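Apc35852 (Geobacillus stearothermophilus, PDB 1U9C) is of unknown function but belongs to the DJ-1/PfpI family, relatives of which are known as chaperones and cysteine proteases. Local coordinates at residues L9-N14 and D91-P96; D44-S49 and H78-S83; T151-T156 and T191-R196. All blocks are in the same frame, centred on the assembly; numbering follows the deposited sequence.

Contact 1: residues L9-N14 and D91-P96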
ATOM      1  N   LEU A   9      -3.610 -10.118   2.986  1.00 19.45           N
ATOM      2  CA  LEU A   9      -3.739  -9.884   1.544  1.00 20.05           C
ATOM      3  C   LEU A   9      -2.811  -8.727   1.172  1.00 19.34           C
ATOM      4  O   LEU A   9      -2.942  -7.638   1.723  1.00 20.79           O
ATOM      5  CB  LEU A   9      -5.178  -9.502   1.200  1.00 19.89           C
ATOM      6  CG  LEU A   9      -5.435  -9.113  -0.252  1.00 20.42           C
ATOM      7  CD1 LEU A   9      -5.204 -10.278  -1.189  1.00 20.01           C
ATOM      8  CD2 LEU A   9      -6.846  -8.553  -0.378  1.00 21.10           C
ATOM      9  N   MET A  10      -1.880  -8.946   0.249  1.00 19.68           N
ATOM     10  CA  MET A  10      -1.037  -7.854  -0.259  1.00 19.22           C
ATOM     11  C   MET A  10      -1.422  -7.506  -1.671  1.00 20.76           C
ATOM     12  O   MET A  10      -1.642  -8.460  -2.444  1.00 21.02           O
ATOM     13  CB  MET A  10       0.434  -8.252  -0.201  1.00 20.45           C
ATOM     14  CG  MET A  10       0.894  -8.563   1.237  1.00 19.75           C
ATOM     15  SD  MET A  10       2.679  -8.846   1.405  1.00 21.56           S
ATOM     16  CE  MET A  10       3.292  -7.173   1.291  1.00 23.84           C
ATOM     17  N   VAL A  11      -1.589  -6.225  -1.983  1.00 19.69           N
ATOM     18  CA  VAL A  11      -2.027  -5.843  -3.328  1.00 19.65           C
ATOM     19  C   VAL A  11      -1.062  -4.819  -3.869  1.00 18.40           C
ATOM     20  O   VAL A  11      -0.803  -3.791  -3.262  1.00 19.23           O
ATOM     21  CB  VAL A  11      -3.454  -5.271  -3.313  1.00 20.67           C
ATOM     22  CG1 VAL A  11      -3.920  -5.032  -4.746  1.00 21.49           C
ATOM     23  CG2 VAL A  11      -4.442  -6.180  -2.616  1.00 21.05           C
ATOM     24  N   VAL A  12      -0.511  -5.111  -5.058  1.00 18.75           N
ATOM     25  CA  VAL A  12       0.440  -4.241  -5.716  1.00 19.41           C
ATOM     26  C   VAL A  12      -0.043  -3.803  -7.116  1.00 18.80           C
ATOM     27  O   VAL A  12      -0.906  -4.380  -7.750  1.00 19.19           O
ATOM     28  CB  VAL A  12       1.841  -4.904  -5.812  1.00 19.31           C
ATOM     29  CG1 VAL A  12       2.335  -5.241  -4.431  1.00 19.93           C
ATOM     30  CG2 VAL A  12       1.819  -6.159  -6.720  1.00 20.57           C
ATOM     31  N   THR A  13       0.601  -2.712  -7.570  1.00 18.78           N
ATOM     32  CA  THR A  13       0.351  -2.119  -8.904  1.00 18.72           C
ATOM     33  C   THR A  13       0.902  -2.980 -10.021  1.00 19.61           C
ATOM     34  O   THR A  13       1.796  -3.812  -9.846  1.00 20.89           O
ATOM     35  CB  THR A  13       1.001  -0.719  -8.927  1.00 18.80           C
ATOM     36  OG1 THR A  13       0.657  -0.015 -10.143  1.00 19.57           O
ATOM     37  CG2 THR A  13       2.509  -0.767  -8.911  1.00 20.77           C
ATOM     38  N   ASN A  14       0.335  -2.780 -11.209  1.00 18.60           N
ATOM     39  CA  ASN A  14       0.874  -3.284 -12.445  1.00 19.39           C
ATOM     40  C   ASN A  14       1.170  -2.156 -13.450  1.00 19.83           C
ATOM     41  O   ASN A  14       1.465  -2.454 -14.606  1.00 21.41           O
ATOM     42  CB  ASN A  14      -0.062  -4.266 -13.140  1.00 19.81           C
ATOM     43  CG  ASN A  14      -0.473  -5.406 -12.255  1.00 20.38           C
ATOM     44  OD1 ASN A  14      -1.394  -5.265 -11.486  1.00 20.48           O
ATOM     45  ND2 ASN A  14       0.216  -6.568 -12.356  1.00 20.90           N
ATOM     46  N   ASP A  91      -7.353 -11.083   7.555  1.00 20.69           N
ATOM     47  CA  ASP A  91      -7.289 -10.270   8.759  1.00 20.66           C
ATOM     48  C   ASP A  91      -6.746  -8.890   8.506  1.00 18.15           C
ATOM     49  O   ASP A  91      -7.007  -7.966   9.239  1.00 20.69           O
ATOM     50  CB  ASP A  91      -6.456 -11.000   9.775  1.00 20.99           C
ATOM     51  CG  ASP A  91      -6.992 -12.349  10.031  1.00 22.44           C
ATOM     52  OD1 ASP A  91      -7.963 -12.461  10.838  1.00 24.81           O
ATOM     53  OD2 ASP A  91      -6.544 -13.401   9.525  1.00 22.99           O
ATOM     54  N   ALA A  92      -5.954  -8.734   7.438  1.00 19.37           N
ATOM     55  CA  ALA A  92      -5.308  -7.464   7.096  1.00 19.17           C
ATOM     56  C   ALA A  92      -5.128  -7.354   5.578  1.00 20.03           C
ATOM     57  O   ALA A  92      -4.898  -8.403   4.919  1.00 19.51           O
ATOM     58  CB  ALA A  92      -3.949  -7.260   7.778  1.00 20.40           C
ATOM     59  N   ILE A  93      -5.128  -6.130   5.071  1.00 19.45           N
ATOM     60  CA  ILE A  93      -4.703  -5.861   3.666  1.00 19.61           C
ATOM     61  C   ILE A  93      -3.563  -4.880   3.799  1.00 19.01           C
ATOM     62  O   ILE A  93      -3.554  -3.951   4.622  1.00 20.66           O
ATOM     63  CB  ILE A  93      -5.898  -5.309   2.836  1.00 19.35           C
ATOM     64  CG1 ILE A  93      -5.458  -5.139   1.381  1.00 20.49           C
ATOM     65  CG2 ILE A  93      -6.455  -4.015   3.366  1.00 20.07           C
ATOM     66  CD1 ILE A  93      -6.665  -4.760   0.478  1.00 21.10           C
ATOM     67  N   PHE A  94      -2.561  -5.085   2.908  1.00 20.10           N
ATOM     68  CA  PHE A  94      -1.364  -4.262   2.852  1.00 18.45           C
ATOM     69  C   PHE A  94      -1.116  -3.784   1.424  1.00 20.25           C
ATOM     70  O   PHE A  94      -1.016  -4.614   0.537  1.00 19.85           O
ATOM     71  CB  PHE A  94      -0.179  -5.103   3.360  1.00 20.50           C
ATOM     72  CG  PHE A  94       1.038  -4.286   3.700  1.00 20.32           C
ATOM     73  CD1 PHE A  94       1.323  -3.937   5.008  1.00 21.05           C
ATOM     74  CD2 PHE A  94       1.886  -3.784   2.703  1.00 20.62           C
ATOM     75  CE1 PHE A  94       2.418  -3.157   5.307  1.00 20.88           C
ATOM     76  CE2 PHE A  94       2.969  -3.000   3.032  1.00 21.06           C
ATOM     77  CZ  PHE A  94       3.209  -2.702   4.349  1.00 21.44           C
ATOM     78  N   LEU A  95      -0.993  -2.480   1.260  1.00 18.32           N
ATOM     79  CA  LEU A  95      -0.771  -1.835  -0.050  1.00 18.30           C
ATOM     80  C   LEU A  95       0.581  -1.203  -0.143  1.00 18.65           C
ATOM     81  O   LEU A  95       0.787  -0.091   0.332  1.00 19.41           O
ATOM     82  CB  LEU A  95      -1.850  -0.744  -0.275  1.00 19.88           C
ATOM     83  CG  LEU A  95      -3.299  -1.197  -0.213  1.00 21.99           C
ATOM     84  CD1 LEU A  95      -4.229  -0.014  -0.500  1.00 22.18           C
ATOM     85  CD2 LEU A  95      -3.605  -2.325  -0.999  1.00 22.72           C
ATOM     86  N   PRO A  96       1.559  -1.901  -0.729  1.00 18.47           N
ATOM     87  CA  PRO A  96       2.805  -1.255  -1.056  1.00 19.73           C
ATOM     88  C   PRO A  96       2.576  -0.163  -2.095  1.00 19.50           C
ATOM     89  O   PRO A  96       1.568  -0.080  -2.771  1.00 20.69           O
ATOM     90  CB  PRO A  96       3.609  -2.403  -1.674  1.00 20.51           C
ATOM     91  CG  PRO A  96       3.010  -3.648  -1.109  1.00 20.10           C
ATOM     92  CD  PRO A  96       1.549  -3.300  -1.137  1.00 18.85           C
TER
HETATM   93  O   HOH W   1       2.162  -1.325  -5.303  1.00 16.12           O

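Contact 2: residues D44-S49 and H78-S83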
ATOM      1  N   ASP A  44      -0.281 -16.476   6.661  1.00 23.16           N
ATOM      2  CA  ASP A  44      -0.683 -16.953   5.316  1.00 24.21           C
ATOM      3  C   ASP A  44      -0.852 -15.708   4.448  1.00 24.64           C
ATOM      4  O   ASP A  44      -1.853 -15.024   4.581  1.00 26.87           O
ATOM      5  CB  ASP A  44      -1.993 -17.716   5.423  1.00 24.67           C
ATOM      6  CG  ASP A  44      -2.544 -18.217   4.080  1.00 27.28           C
ATOM      7  OD1 ASP A  44      -1.823 -18.172   3.063  1.00 36.60           O
ATOM      8  OD2 ASP A  44      -3.711 -18.730   3.981  1.00 35.14           O
ATOM      9  N   VAL A  45       0.070 -15.458   3.531  1.00 22.98           N
ATOM     10  CA  VAL A  45       0.049 -14.238   2.717  1.00 22.93           C
ATOM     11  C   VAL A  45      -0.401 -14.542   1.297  1.00 23.39           C
ATOM     12  O   VAL A  45       0.156 -15.403   0.632  1.00 23.99           O
ATOM     13  CB  VAL A  45       1.445 -13.601   2.664  1.00 23.17           C
ATOM     14  CG1 VAL A  45       1.383 -12.342   1.931  1.00 24.78           C
ATOM     15  CG2 VAL A  45       2.004 -13.387   4.077  1.00 24.83           C
ATOM     16  N   LYS A  46      -1.420 -13.852   0.838  1.00 20.54           N
ATOM     17  CA  LYS A  46      -1.872 -13.919  -0.551  1.00 21.67           C
ATOM     18  C   LYS A  46      -1.330 -12.715  -1.269  1.00 20.49           C
ATOM     19  O   LYS A  46      -1.523 -11.555  -0.855  1.00 21.64           O
ATOM     20  CB  LYS A  46      -3.398 -13.896  -0.693  1.00 21.94           C
ATOM     21  CG  LYS A  46      -3.821 -13.986  -2.167  1.00 22.57           C
ATOM     22  CD  LYS A  46      -5.268 -14.255  -2.399  1.00 22.27           C
ATOM     23  CE  LYS A  46      -5.584 -14.350  -3.848  1.00 22.08           C
ATOM     24  NZ  LYS A  46      -7.009 -14.799  -4.059  1.00 24.05           N
ATOM     25  N   VAL A  47      -0.594 -12.950  -2.332  1.00 20.69           N
ATOM     26  CA  VAL A  47       0.010 -11.911  -3.155  1.00 21.12           C
ATOM     27  C   VAL A  47      -0.793 -11.632  -4.401  1.00 21.78           C
ATOM     28  O   VAL A  47      -0.885 -12.484  -5.252  1.00 21.66           O
ATOM     29  CB  VAL A  47       1.474 -12.288  -3.533  1.00 21.40           C
ATOM     30  CG1 VAL A  47       2.116 -11.167  -4.297  1.00 23.82           C
ATOM     31  CG2 VAL A  47       2.312 -12.609  -2.285  1.00 21.68           C
ATOM     32  N   ALA A  48      -1.451 -10.495  -4.439  1.00 19.84           N
ATOM     33  CA  ALA A  48      -2.278 -10.077  -5.539  1.00 20.54           C
ATOM     34  C   ALA A  48      -1.769  -8.802  -6.194  1.00 19.99           C
ATOM     35  O   ALA A  48      -1.042  -8.000  -5.601  1.00 20.90           O
ATOM     36  CB  ALA A  48      -3.735  -9.906  -5.102  1.00 21.56           C
ATOM     37  N   SER A  49      -2.186  -8.622  -7.423  1.00 19.44           N
ATOM     38  CA  SER A  49      -2.011  -7.345  -8.118  1.00 19.15           C
ATOM     39  C   SER A  49      -3.301  -7.011  -8.826  1.00 19.73           C
ATOM     40  O   SER A  49      -4.214  -7.816  -8.958  1.00 19.73           O
ATOM     41  CB  SER A  49      -0.788  -7.352  -9.013  1.00 19.64           C
ATOM     42  OG  SER A  49      -0.990  -8.261 -10.114  1.00 19.49           O
ATOM     43  N   HIS A  78       4.253 -14.105 -10.403  1.00 20.43           N
ATOM     44  CA  HIS A  78       3.038 -14.876 -10.655  1.00 20.49           C
ATOM     45  C   HIS A  78       1.964 -14.556  -9.643  1.00 21.76           C
ATOM     46  O   HIS A  78       1.433 -15.389  -8.935  1.00 22.43           O
ATOM     47  CB  HIS A  78       3.343 -16.404 -10.709  1.00 22.27           C
ATOM     48  CG  HIS A  78       4.147 -16.901  -9.557  1.00 21.48           C
ATOM     49  ND1 HIS A  78       5.497 -17.185  -9.654  1.00 27.36           N
ATOM     50  CD2 HIS A  78       3.805 -17.103  -8.264  1.00 27.90           C
ATOM     51  CE1 HIS A  78       5.938 -17.544  -8.456  1.00 25.18           C
ATOM     52  NE2 HIS A  78       4.941 -17.530  -7.605  1.00 27.29           N
ATOM     53  N   THR A  79       1.594 -13.266  -9.617  1.00 19.54           N
ATOM     54  CA  THR A  79       0.583 -12.801  -8.662  1.00 20.47           C
ATOM     55  C   THR A  79      -0.825 -13.218  -9.056  1.00 19.90           C
ATOM     56  O   THR A  79      -1.130 -13.390 -10.243  1.00 20.57           O
ATOM     57  CB  THR A  79       0.659 -11.279  -8.468  1.00 19.23           C
ATOM     58  OG1 THR A  79       0.310 -10.613  -9.695  1.00 19.51           O
ATOM     59  CG2 THR A  79       2.029 -10.844  -8.063  1.00 20.12           C
ATOM     60  N   ALA A  80      -1.693 -13.278  -8.064  1.00 20.25           N
ATOM     61  CA  ALA A  80      -3.123 -13.458  -8.287  1.00 20.43           C
ATOM     62  C   ALA A  80      -3.741 -12.158  -8.779  1.00 20.63           C
ATOM     63  O   ALA A  80      -3.307 -11.081  -8.405  1.00 22.38           O
ATOM     64  CB  ALA A  80      -3.786 -13.897  -7.006  1.00 20.90           C
ATOM     65  N   ARG A  81      -4.794 -12.237  -9.584  1.00 20.45           N
ATOM     66  CA  ARG A  81      -5.517 -11.076  -9.992  1.00 20.29           C
ATOM     67  C   ARG A  81      -6.527 -10.733  -8.924  1.00 20.63           C
ATOM     68  O   ARG A  81      -7.405 -11.532  -8.615  1.00 20.99           O
ATOM     69  CB  ARG A  81      -6.221 -11.380 -11.293  1.00 20.62           C
ATOM     70  CG  ARG A  81      -6.996 -10.241 -11.864  1.00 20.51           C
ATOM     71  CD  ARG A  81      -7.510 -10.522 -13.277  1.00 23.81           C
ATOM     72  NE  ARG A  81      -8.352 -11.706 -13.378  1.00 26.46           N
ATOM     73  CZ  ARG A  81      -9.682 -11.696 -13.298  1.00 29.44           C
ATOM     74  NH1 ARG A  81     -10.338 -10.560 -13.137  1.00 31.41           N
ATOM     75  NH2 ARG A  81     -10.382 -12.832 -13.414  1.00 28.06           N
ATOM     76  N   LEU A  82      -6.497  -9.520  -8.397  1.00 20.38           N
ATOM     77  CA  LEU A  82      -7.391  -9.146  -7.337  1.00 20.50           C
ATOM     78  C   LEU A  82      -8.845  -9.357  -7.776  1.00 21.71           C
ATOM     79  O   LEU A  82      -9.232  -8.946  -8.832  1.00 21.92           O
ATOM     80  CB  LEU A  82      -7.208  -7.675  -7.013  1.00 21.23           C
ATOM     81  CG  LEU A  82      -7.985  -7.131  -5.821  1.00 20.72           C
ATOM     82  CD1 LEU A  82      -7.537  -7.782  -4.570  1.00 22.14           C
ATOM     83  CD2 LEU A  82      -7.915  -5.633  -5.821  1.00 21.71           C
ATOM     84  N   SER A  83      -9.633  -9.896  -6.868  1.00 20.95           N
ATOM     85  CA  SER A  83     -11.090 -10.188  -7.069  1.00 21.52           C
ATOM     86  C   SER A  83     -11.871  -9.605  -5.920  1.00 21.53           C
ATOM     87  O   SER A  83     -11.390  -9.455  -4.819  1.00 21.91           O
ATOM     88  CB  SER A  83     -11.276 -11.708  -7.069  1.00 24.83           C
ATOM     89  OG  SER A  83     -12.606 -12.107  -7.036  1.00 28.63           O
TER
HETATM   90  O   HOH W   2      -7.672 -13.136  -6.342  1.00 28.93           O

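Contact 3: residues T151-T156 and T191-R196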
ATOM      1  N   THR A 151      -5.941   9.772  11.400  1.00 23.17           N
ATOM      2  CA  THR A 151      -4.556  10.200  11.340  1.00 22.21           C
ATOM      3  C   THR A 151      -3.851   9.300  10.317  1.00 22.29           C
ATOM      4  O   THR A 151      -3.809   8.088  10.491  1.00 21.25           O
ATOM      5  CB  THR A 151      -3.868  10.060  12.697  1.00 22.49           C
ATOM      6  OG1 THR A 151      -4.492  10.952  13.639  1.00 23.27           O
ATOM      7  CG2 THR A 151      -2.406  10.537  12.622  1.00 22.22           C
ATOM      8  N   VAL A 152      -3.269   9.895   9.289  1.00 21.77           N
ATOM      9  CA  VAL A 152      -2.591   9.148   8.241  1.00 22.99           C
ATOM     10  C   VAL A 152      -1.357   9.854   7.771  1.00 22.40           C
ATOM     11  O   VAL A 152      -1.220  11.093   7.939  1.00 23.80           O
ATOM     12  CB  VAL A 152      -3.457   8.908   7.035  1.00 23.11           C
ATOM     13  CG1 VAL A 152      -4.763   8.299   7.387  1.00 24.92           C
ATOM     14  CG2 VAL A 152      -3.647  10.177   6.198  1.00 25.88           C
ATOM     15  N   THR A 153      -0.499   9.077   7.128  1.00 22.06           N
ATOM     16  CA  THR A 153       0.623   9.598   6.381  1.00 22.04           C
ATOM     17  C   THR A 153       0.678   8.991   5.004  1.00 22.37           C
ATOM     18  O   THR A 153      -0.047   8.043   4.698  1.00 22.27           O
ATOM     19  CB  THR A 153       1.920   9.409   7.171  1.00 23.00           C
ATOM     20  OG1 THR A 153       2.980  10.190   6.615  1.00 22.75           O
ATOM     21  CG2 THR A 153       2.430   7.984   7.187  1.00 21.84           C
ATOM     22  N   SER A 154       1.552   9.545   4.171  1.00 21.97           N
ATOM     23  CA  SER A 154       1.803   9.043   2.821  1.00 22.38           C
ATOM     24  C   SER A 154       3.031   9.730   2.316  1.00 21.47           C
ATOM     25  O   SER A 154       3.533  10.649   2.941  1.00 22.33           O
ATOM     26  CB  SER A 154       0.664   9.302   1.840  1.00 22.04           C
ATOM     27  OG  SER A 154       0.524  10.694   1.486  1.00 22.60           O
ATOM     28  N   PHE A 155       3.415   9.404   1.082  1.00 23.30           N
ATOM     29  CA  PHE A 155       4.420  10.166   0.371  1.00 23.56           C
ATOM     30  C   PHE A 155       3.944  11.606   0.358  1.00 23.45           C
ATOM     31  O   PHE A 155       2.808  11.898   0.042  1.00 23.11           O
ATOM     32  CB  PHE A 155       4.510   9.681  -1.049  1.00 24.05           C
ATOM     33  CG  PHE A 155       5.807   9.964  -1.716  1.00 26.28           C
ATOM     34  CD1 PHE A 155       6.931   9.274  -1.373  1.00 29.95           C
ATOM     35  CD2 PHE A 155       5.866  10.849  -2.767  1.00 25.33           C
ATOM     36  CE1 PHE A 155       8.100   9.485  -2.049  1.00 32.36           C
ATOM     37  CE2 PHE A 155       7.041  11.053  -3.446  1.00 27.59           C
ATOM     38  CZ  PHE A 155       8.138  10.366  -3.096  1.00 25.75           C
ATOM     39  N   THR A 156       4.824  12.502   0.745  1.00 23.27           N
ATOM     40  CA  THR A 156       4.408  13.883   0.927  1.00 23.84           C
ATOM     41  C   THR A 156       4.511  14.658  -0.354  1.00 23.04           C
ATOM     42  O   THR A 156       5.267  14.301  -1.258  1.00 24.59           O
ATOM     43  CB  THR A 156       5.257  14.577   2.012  1.00 24.44           C
ATOM     44  OG1 THR A 156       6.641  14.586   1.637  1.00 25.07           O
ATOM     45  CG2 THR A 156       5.166  13.884   3.360  1.00 25.34           C
ATOM     46  N   THR A 191      12.663   9.835   5.883  1.00 30.68           N
ATOM     47  CA  THR A 191      12.886   9.153   7.142  1.00 29.82           C
ATOM     48  C   THR A 191      11.764   8.169   7.457  1.00 29.94           C
ATOM     49  O   THR A 191      10.648   8.313   6.951  1.00 29.96           O
ATOM     50  CB  THR A 191      12.971  10.164   8.320  1.00 30.21           C
ATOM     51  OG1 THR A 191      11.721  10.864   8.475  1.00 29.10           O
ATOM     52  CG2 THR A 191      13.975  11.261   8.036  1.00 30.37           C
ATOM     53  N   ASP A 192      12.064   7.196   8.308  1.00 28.31           N
ATOM     54  CA  ASP A 192      11.105   6.200   8.725  1.00 29.36           C
ATOM     55  C   ASP A 192      10.071   6.894   9.573  1.00 28.59           C
ATOM     56  O   ASP A 192      10.355   7.366  10.673  1.00 30.50           O
ATOM     57  CB  ASP A 192      11.804   5.057   9.483  1.00 28.87           C
ATOM     58  CG  ASP A 192      10.836   4.081  10.113  1.00 30.90           C
ATOM     59  OD1 ASP A 192       9.636   4.100   9.759  1.00 29.60           O
ATOM     60  OD2 ASP A 192      11.183   3.289  11.018  1.00 37.47           O
ATOM     61  N   PHE A 193       8.871   6.946   9.057  1.00 25.29           N
ATOM     62  CA  PHE A 193       7.733   7.464   9.747  1.00 24.46           C
ATOM     63  C   PHE A 193       6.497   6.645   9.394  1.00 23.61           C
ATOM     64  O   PHE A 193       6.098   6.555   8.220  1.00 24.12           O
ATOM     65  CB  PHE A 193       7.472   8.934   9.391  1.00 24.63           C
ATOM     66  CG  PHE A 193       6.338   9.508  10.177  1.00 24.26           C
ATOM     67  CD1 PHE A 193       6.501   9.809  11.536  1.00 27.19           C
ATOM     68  CD2 PHE A 193       5.107   9.684   9.606  1.00 25.23           C
ATOM     69  CE1 PHE A 193       5.443  10.293  12.263  1.00 28.33           C
ATOM     70  CE2 PHE A 193       4.048  10.192  10.344  1.00 26.58           C
ATOM     71  CZ  PHE A 193       4.215  10.488  11.677  1.00 27.50           C
ATOM     72  N   SER A 194       5.870   6.052  10.399  1.00 23.17           N
ATOM     73  CA  SER A 194       4.591   5.412  10.190  1.00 22.61           C
ATOM     74  C   SER A 194       3.645   5.662  11.338  1.00 21.95           C
ATOM     75  O   SER A 194       4.053   6.051  12.454  1.00 23.32           O
ATOM     76  CB  SER A 194       4.725   3.904   9.987  1.00 21.45           C
ATOM     77  OG  SER A 194       5.375   3.336  11.114  1.00 23.90           O
ATOM     78  N   VAL A 195       2.361   5.484  11.065  1.00 22.33           N
ATOM     79  CA  VAL A 195       1.339   5.826  12.042  1.00 21.90           C
ATOM     80  C   VAL A 195       0.267   4.800  12.115  1.00 21.83           C
ATOM     81  O   VAL A 195      -0.075   4.195  11.133  1.00 20.86           O
ATOM     82  CB  VAL A 195       0.748   7.180  11.788  1.00 24.54           C
ATOM     83  CG1 VAL A 195      -0.018   7.226  10.513  1.00 25.04           C
ATOM     84  CG2 VAL A 195      -0.099   7.600  12.981  1.00 25.25           C
ATOM     85  N   ARG A 196      -0.214   4.542  13.324  1.00 19.64           N
ATOM     86  CA  ARG A 196      -1.399   3.760  13.564  1.00 20.71           C
ATOM     87  C   ARG A 196      -2.510   4.639  14.144  1.00 19.19           C
ATOM     88  O   ARG A 196      -2.306   5.309  15.163  1.00 20.70           O
ATOM     89  CB  ARG A 196      -1.076   2.629  14.508  1.00 20.56           C
ATOM     90  CG  ARG A 196      -2.284   1.844  14.953  1.00 21.63           C
ATOM     91  CD  ARG A 196      -2.005   0.610  15.727  1.00 19.32           C
ATOM     92  NE  ARG A 196      -3.226  -0.143  16.051  1.00 20.48           N
ATOM     93  CZ  ARG A 196      -3.262  -1.215  16.801  1.00 18.86           C
ATOM     94  NH1 ARG A 196      -2.182  -1.663  17.428  1.00 21.01           N
ATOM     95  NH2 ARG A 196      -4.423  -1.811  17.003  1.00 21.36           N
TER

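Contact 1: residues L9-N14 and D91-P96
Met-10 and Phe-94 lie side by side on one face of two buried parallel strands, 9-12 and 92-95, and show how a sheet interior is built from paired side chains. The ladder begins with a nearly straight bond from Leu-9 N to Ala-92 O (2.9 Å, N-H...O angle 173°) and goes on through Phe-94 N to Leu-9 O and Val-11 N to Phe-94 O. The Met-10 side chain starts with CB 4.0 Å from Phe-94 O, and its CG then lies 4.2 Å from Phe-94 CB, the two side chains running alongside each other. A bend about the CG-SD bond (chi3 76°) brings CE to within 3.9 Å of Phe-94 CD2, approaching the ring obliquely, with Pro-96 CG a little farther off. Phe-31 and Pro-34 of helix 28-40 cover this methionine. On the other face Leu-9 CD2 and Ile-93 CD1 meet at 3.9 Å, and Leu-95 CD2 rests on Val-11 CB. The ladder breaks at Pro-96, which has no N-H to offer: its CD sits 3.2 Å from Val-11 O, a buried carbonyl oxygen without a hydrogen-bond partner. A water restores the next rung, accepting from Thr-13 N and donating to Pro-96 O. The first and fourth strands of the sheet, in chain order, thus lie side by side, the point where the chain switches from one half of the sheet to the other, as in Rossmann-like alpha/beta folds.

Contact 2: residues D44-S49 and H78-S83
Val-47 to Ser-49 and Ala-80 to Leu-82 pair as a short parallel ladder, Ala-80 N giving to Val-47 O, Ser-49 N to Ala-80 O (2.9 Å, N-H...O angle 164°) and Leu-82 N to Ser-49 O, although the touching parts run 80° apart overall. Ser-49 therefore uses both its N-H and its carbonyl on the neighbouring strand, at Ala-80 and Leu-82. Its hydroxyl adds a fourth bond: with chi1 at 68°, OG stands between the backbone N and the carbonyl carbon and donates to Thr-79 OG1 at 2.7 Å. Each hydroxyl has a further partner, Asn-14 ND2 for the serine and Gly-53 O for the threonine, so a small polar chain fixes both rotations. The pairing closes a beta-alpha-beta unit, in which helix 70-75 lies between strand 44-49 and the short edge strand 80-81 of the main sheet. Beside the hydroxyls, Val-47 CG1 meets Thr-79 CG2 at 3.8 Å, the two side chains crossing at about a right angle. On the face of Ala-48 and Ala-80, the extended Lys-46 lays CE against Ala-80 CB (3.7 Å) and carries NZ on to a salt bridge with Asp-86, while a water links the same NZ to Arg-81 O.

Contact 3: residues T151-T156 and T191-R196
Thr-153 OG1 has two kinds of neighbour at once: it makes a hydrogen bond to Val-185 O, and it lies against the edge of the Phe-193 ring, near the ring plane and 3.7 Å from CD2. Chi1 of -166° turns this hydroxyl away from the backbone N, and Thr-153 CB comes up to the same ring edge, 3.9 Å from Phe-193 CE2. Shortened to an alanine, Thr-153 loses OG1 and CG2, which is likely to leave Val-185 O without this donor and a gap beside the edge of the Phe-193 ring. The second point of contact is Val-195, whose two methyls divide the work. CG2 meets Thr-151 CG2 at 3.8 Å, the side chains crossing at about a right angle, whereas CG1, placed between its own N and carbonyl carbon (chi1 66°), faces backbone, 3.9 Å from both Thr-151 O and Thr-153 N. That N-H is bonded to Thr-202 OG1, on the strand with which Val-195 pairs. The segments thus meet through side chains and not as paired strands, with Val-152 CA and Val-195 CA 6.4 Å apart. Val-152 pairs instead with the chain around strand 183-184. The contact lays this small two-stranded parallel sheet beside strand 194-197, the antiparallel edge strand that, with 200-203, completes the main sheet of an alpha/beta fold of the DJ-1/PfpI family.

All three contacts reach one seven-stranded mixed sheet, at different places across its width. Contacts 1 and 2 are neighbours, centres 8 Å apart, because strands 7-12 and 44-49 lie side by side and share backbone bonds. Along the chain contact 2 is nested within the loop that contact 1 closes; contact 3 follows both. Its centre is about 17 Å from that of contact 1 and about 25 Å from that of contact 2; contacts 2 and 3 lie on opposite sides of the chain's centre. Contact 3 reaches the main sheet through edge strand 194-197 alone. Together the contacts span the sheet from edge to edge, with 92-95 beside 124-127, shortly after which comes Cys-129, found as the sulfinic acid.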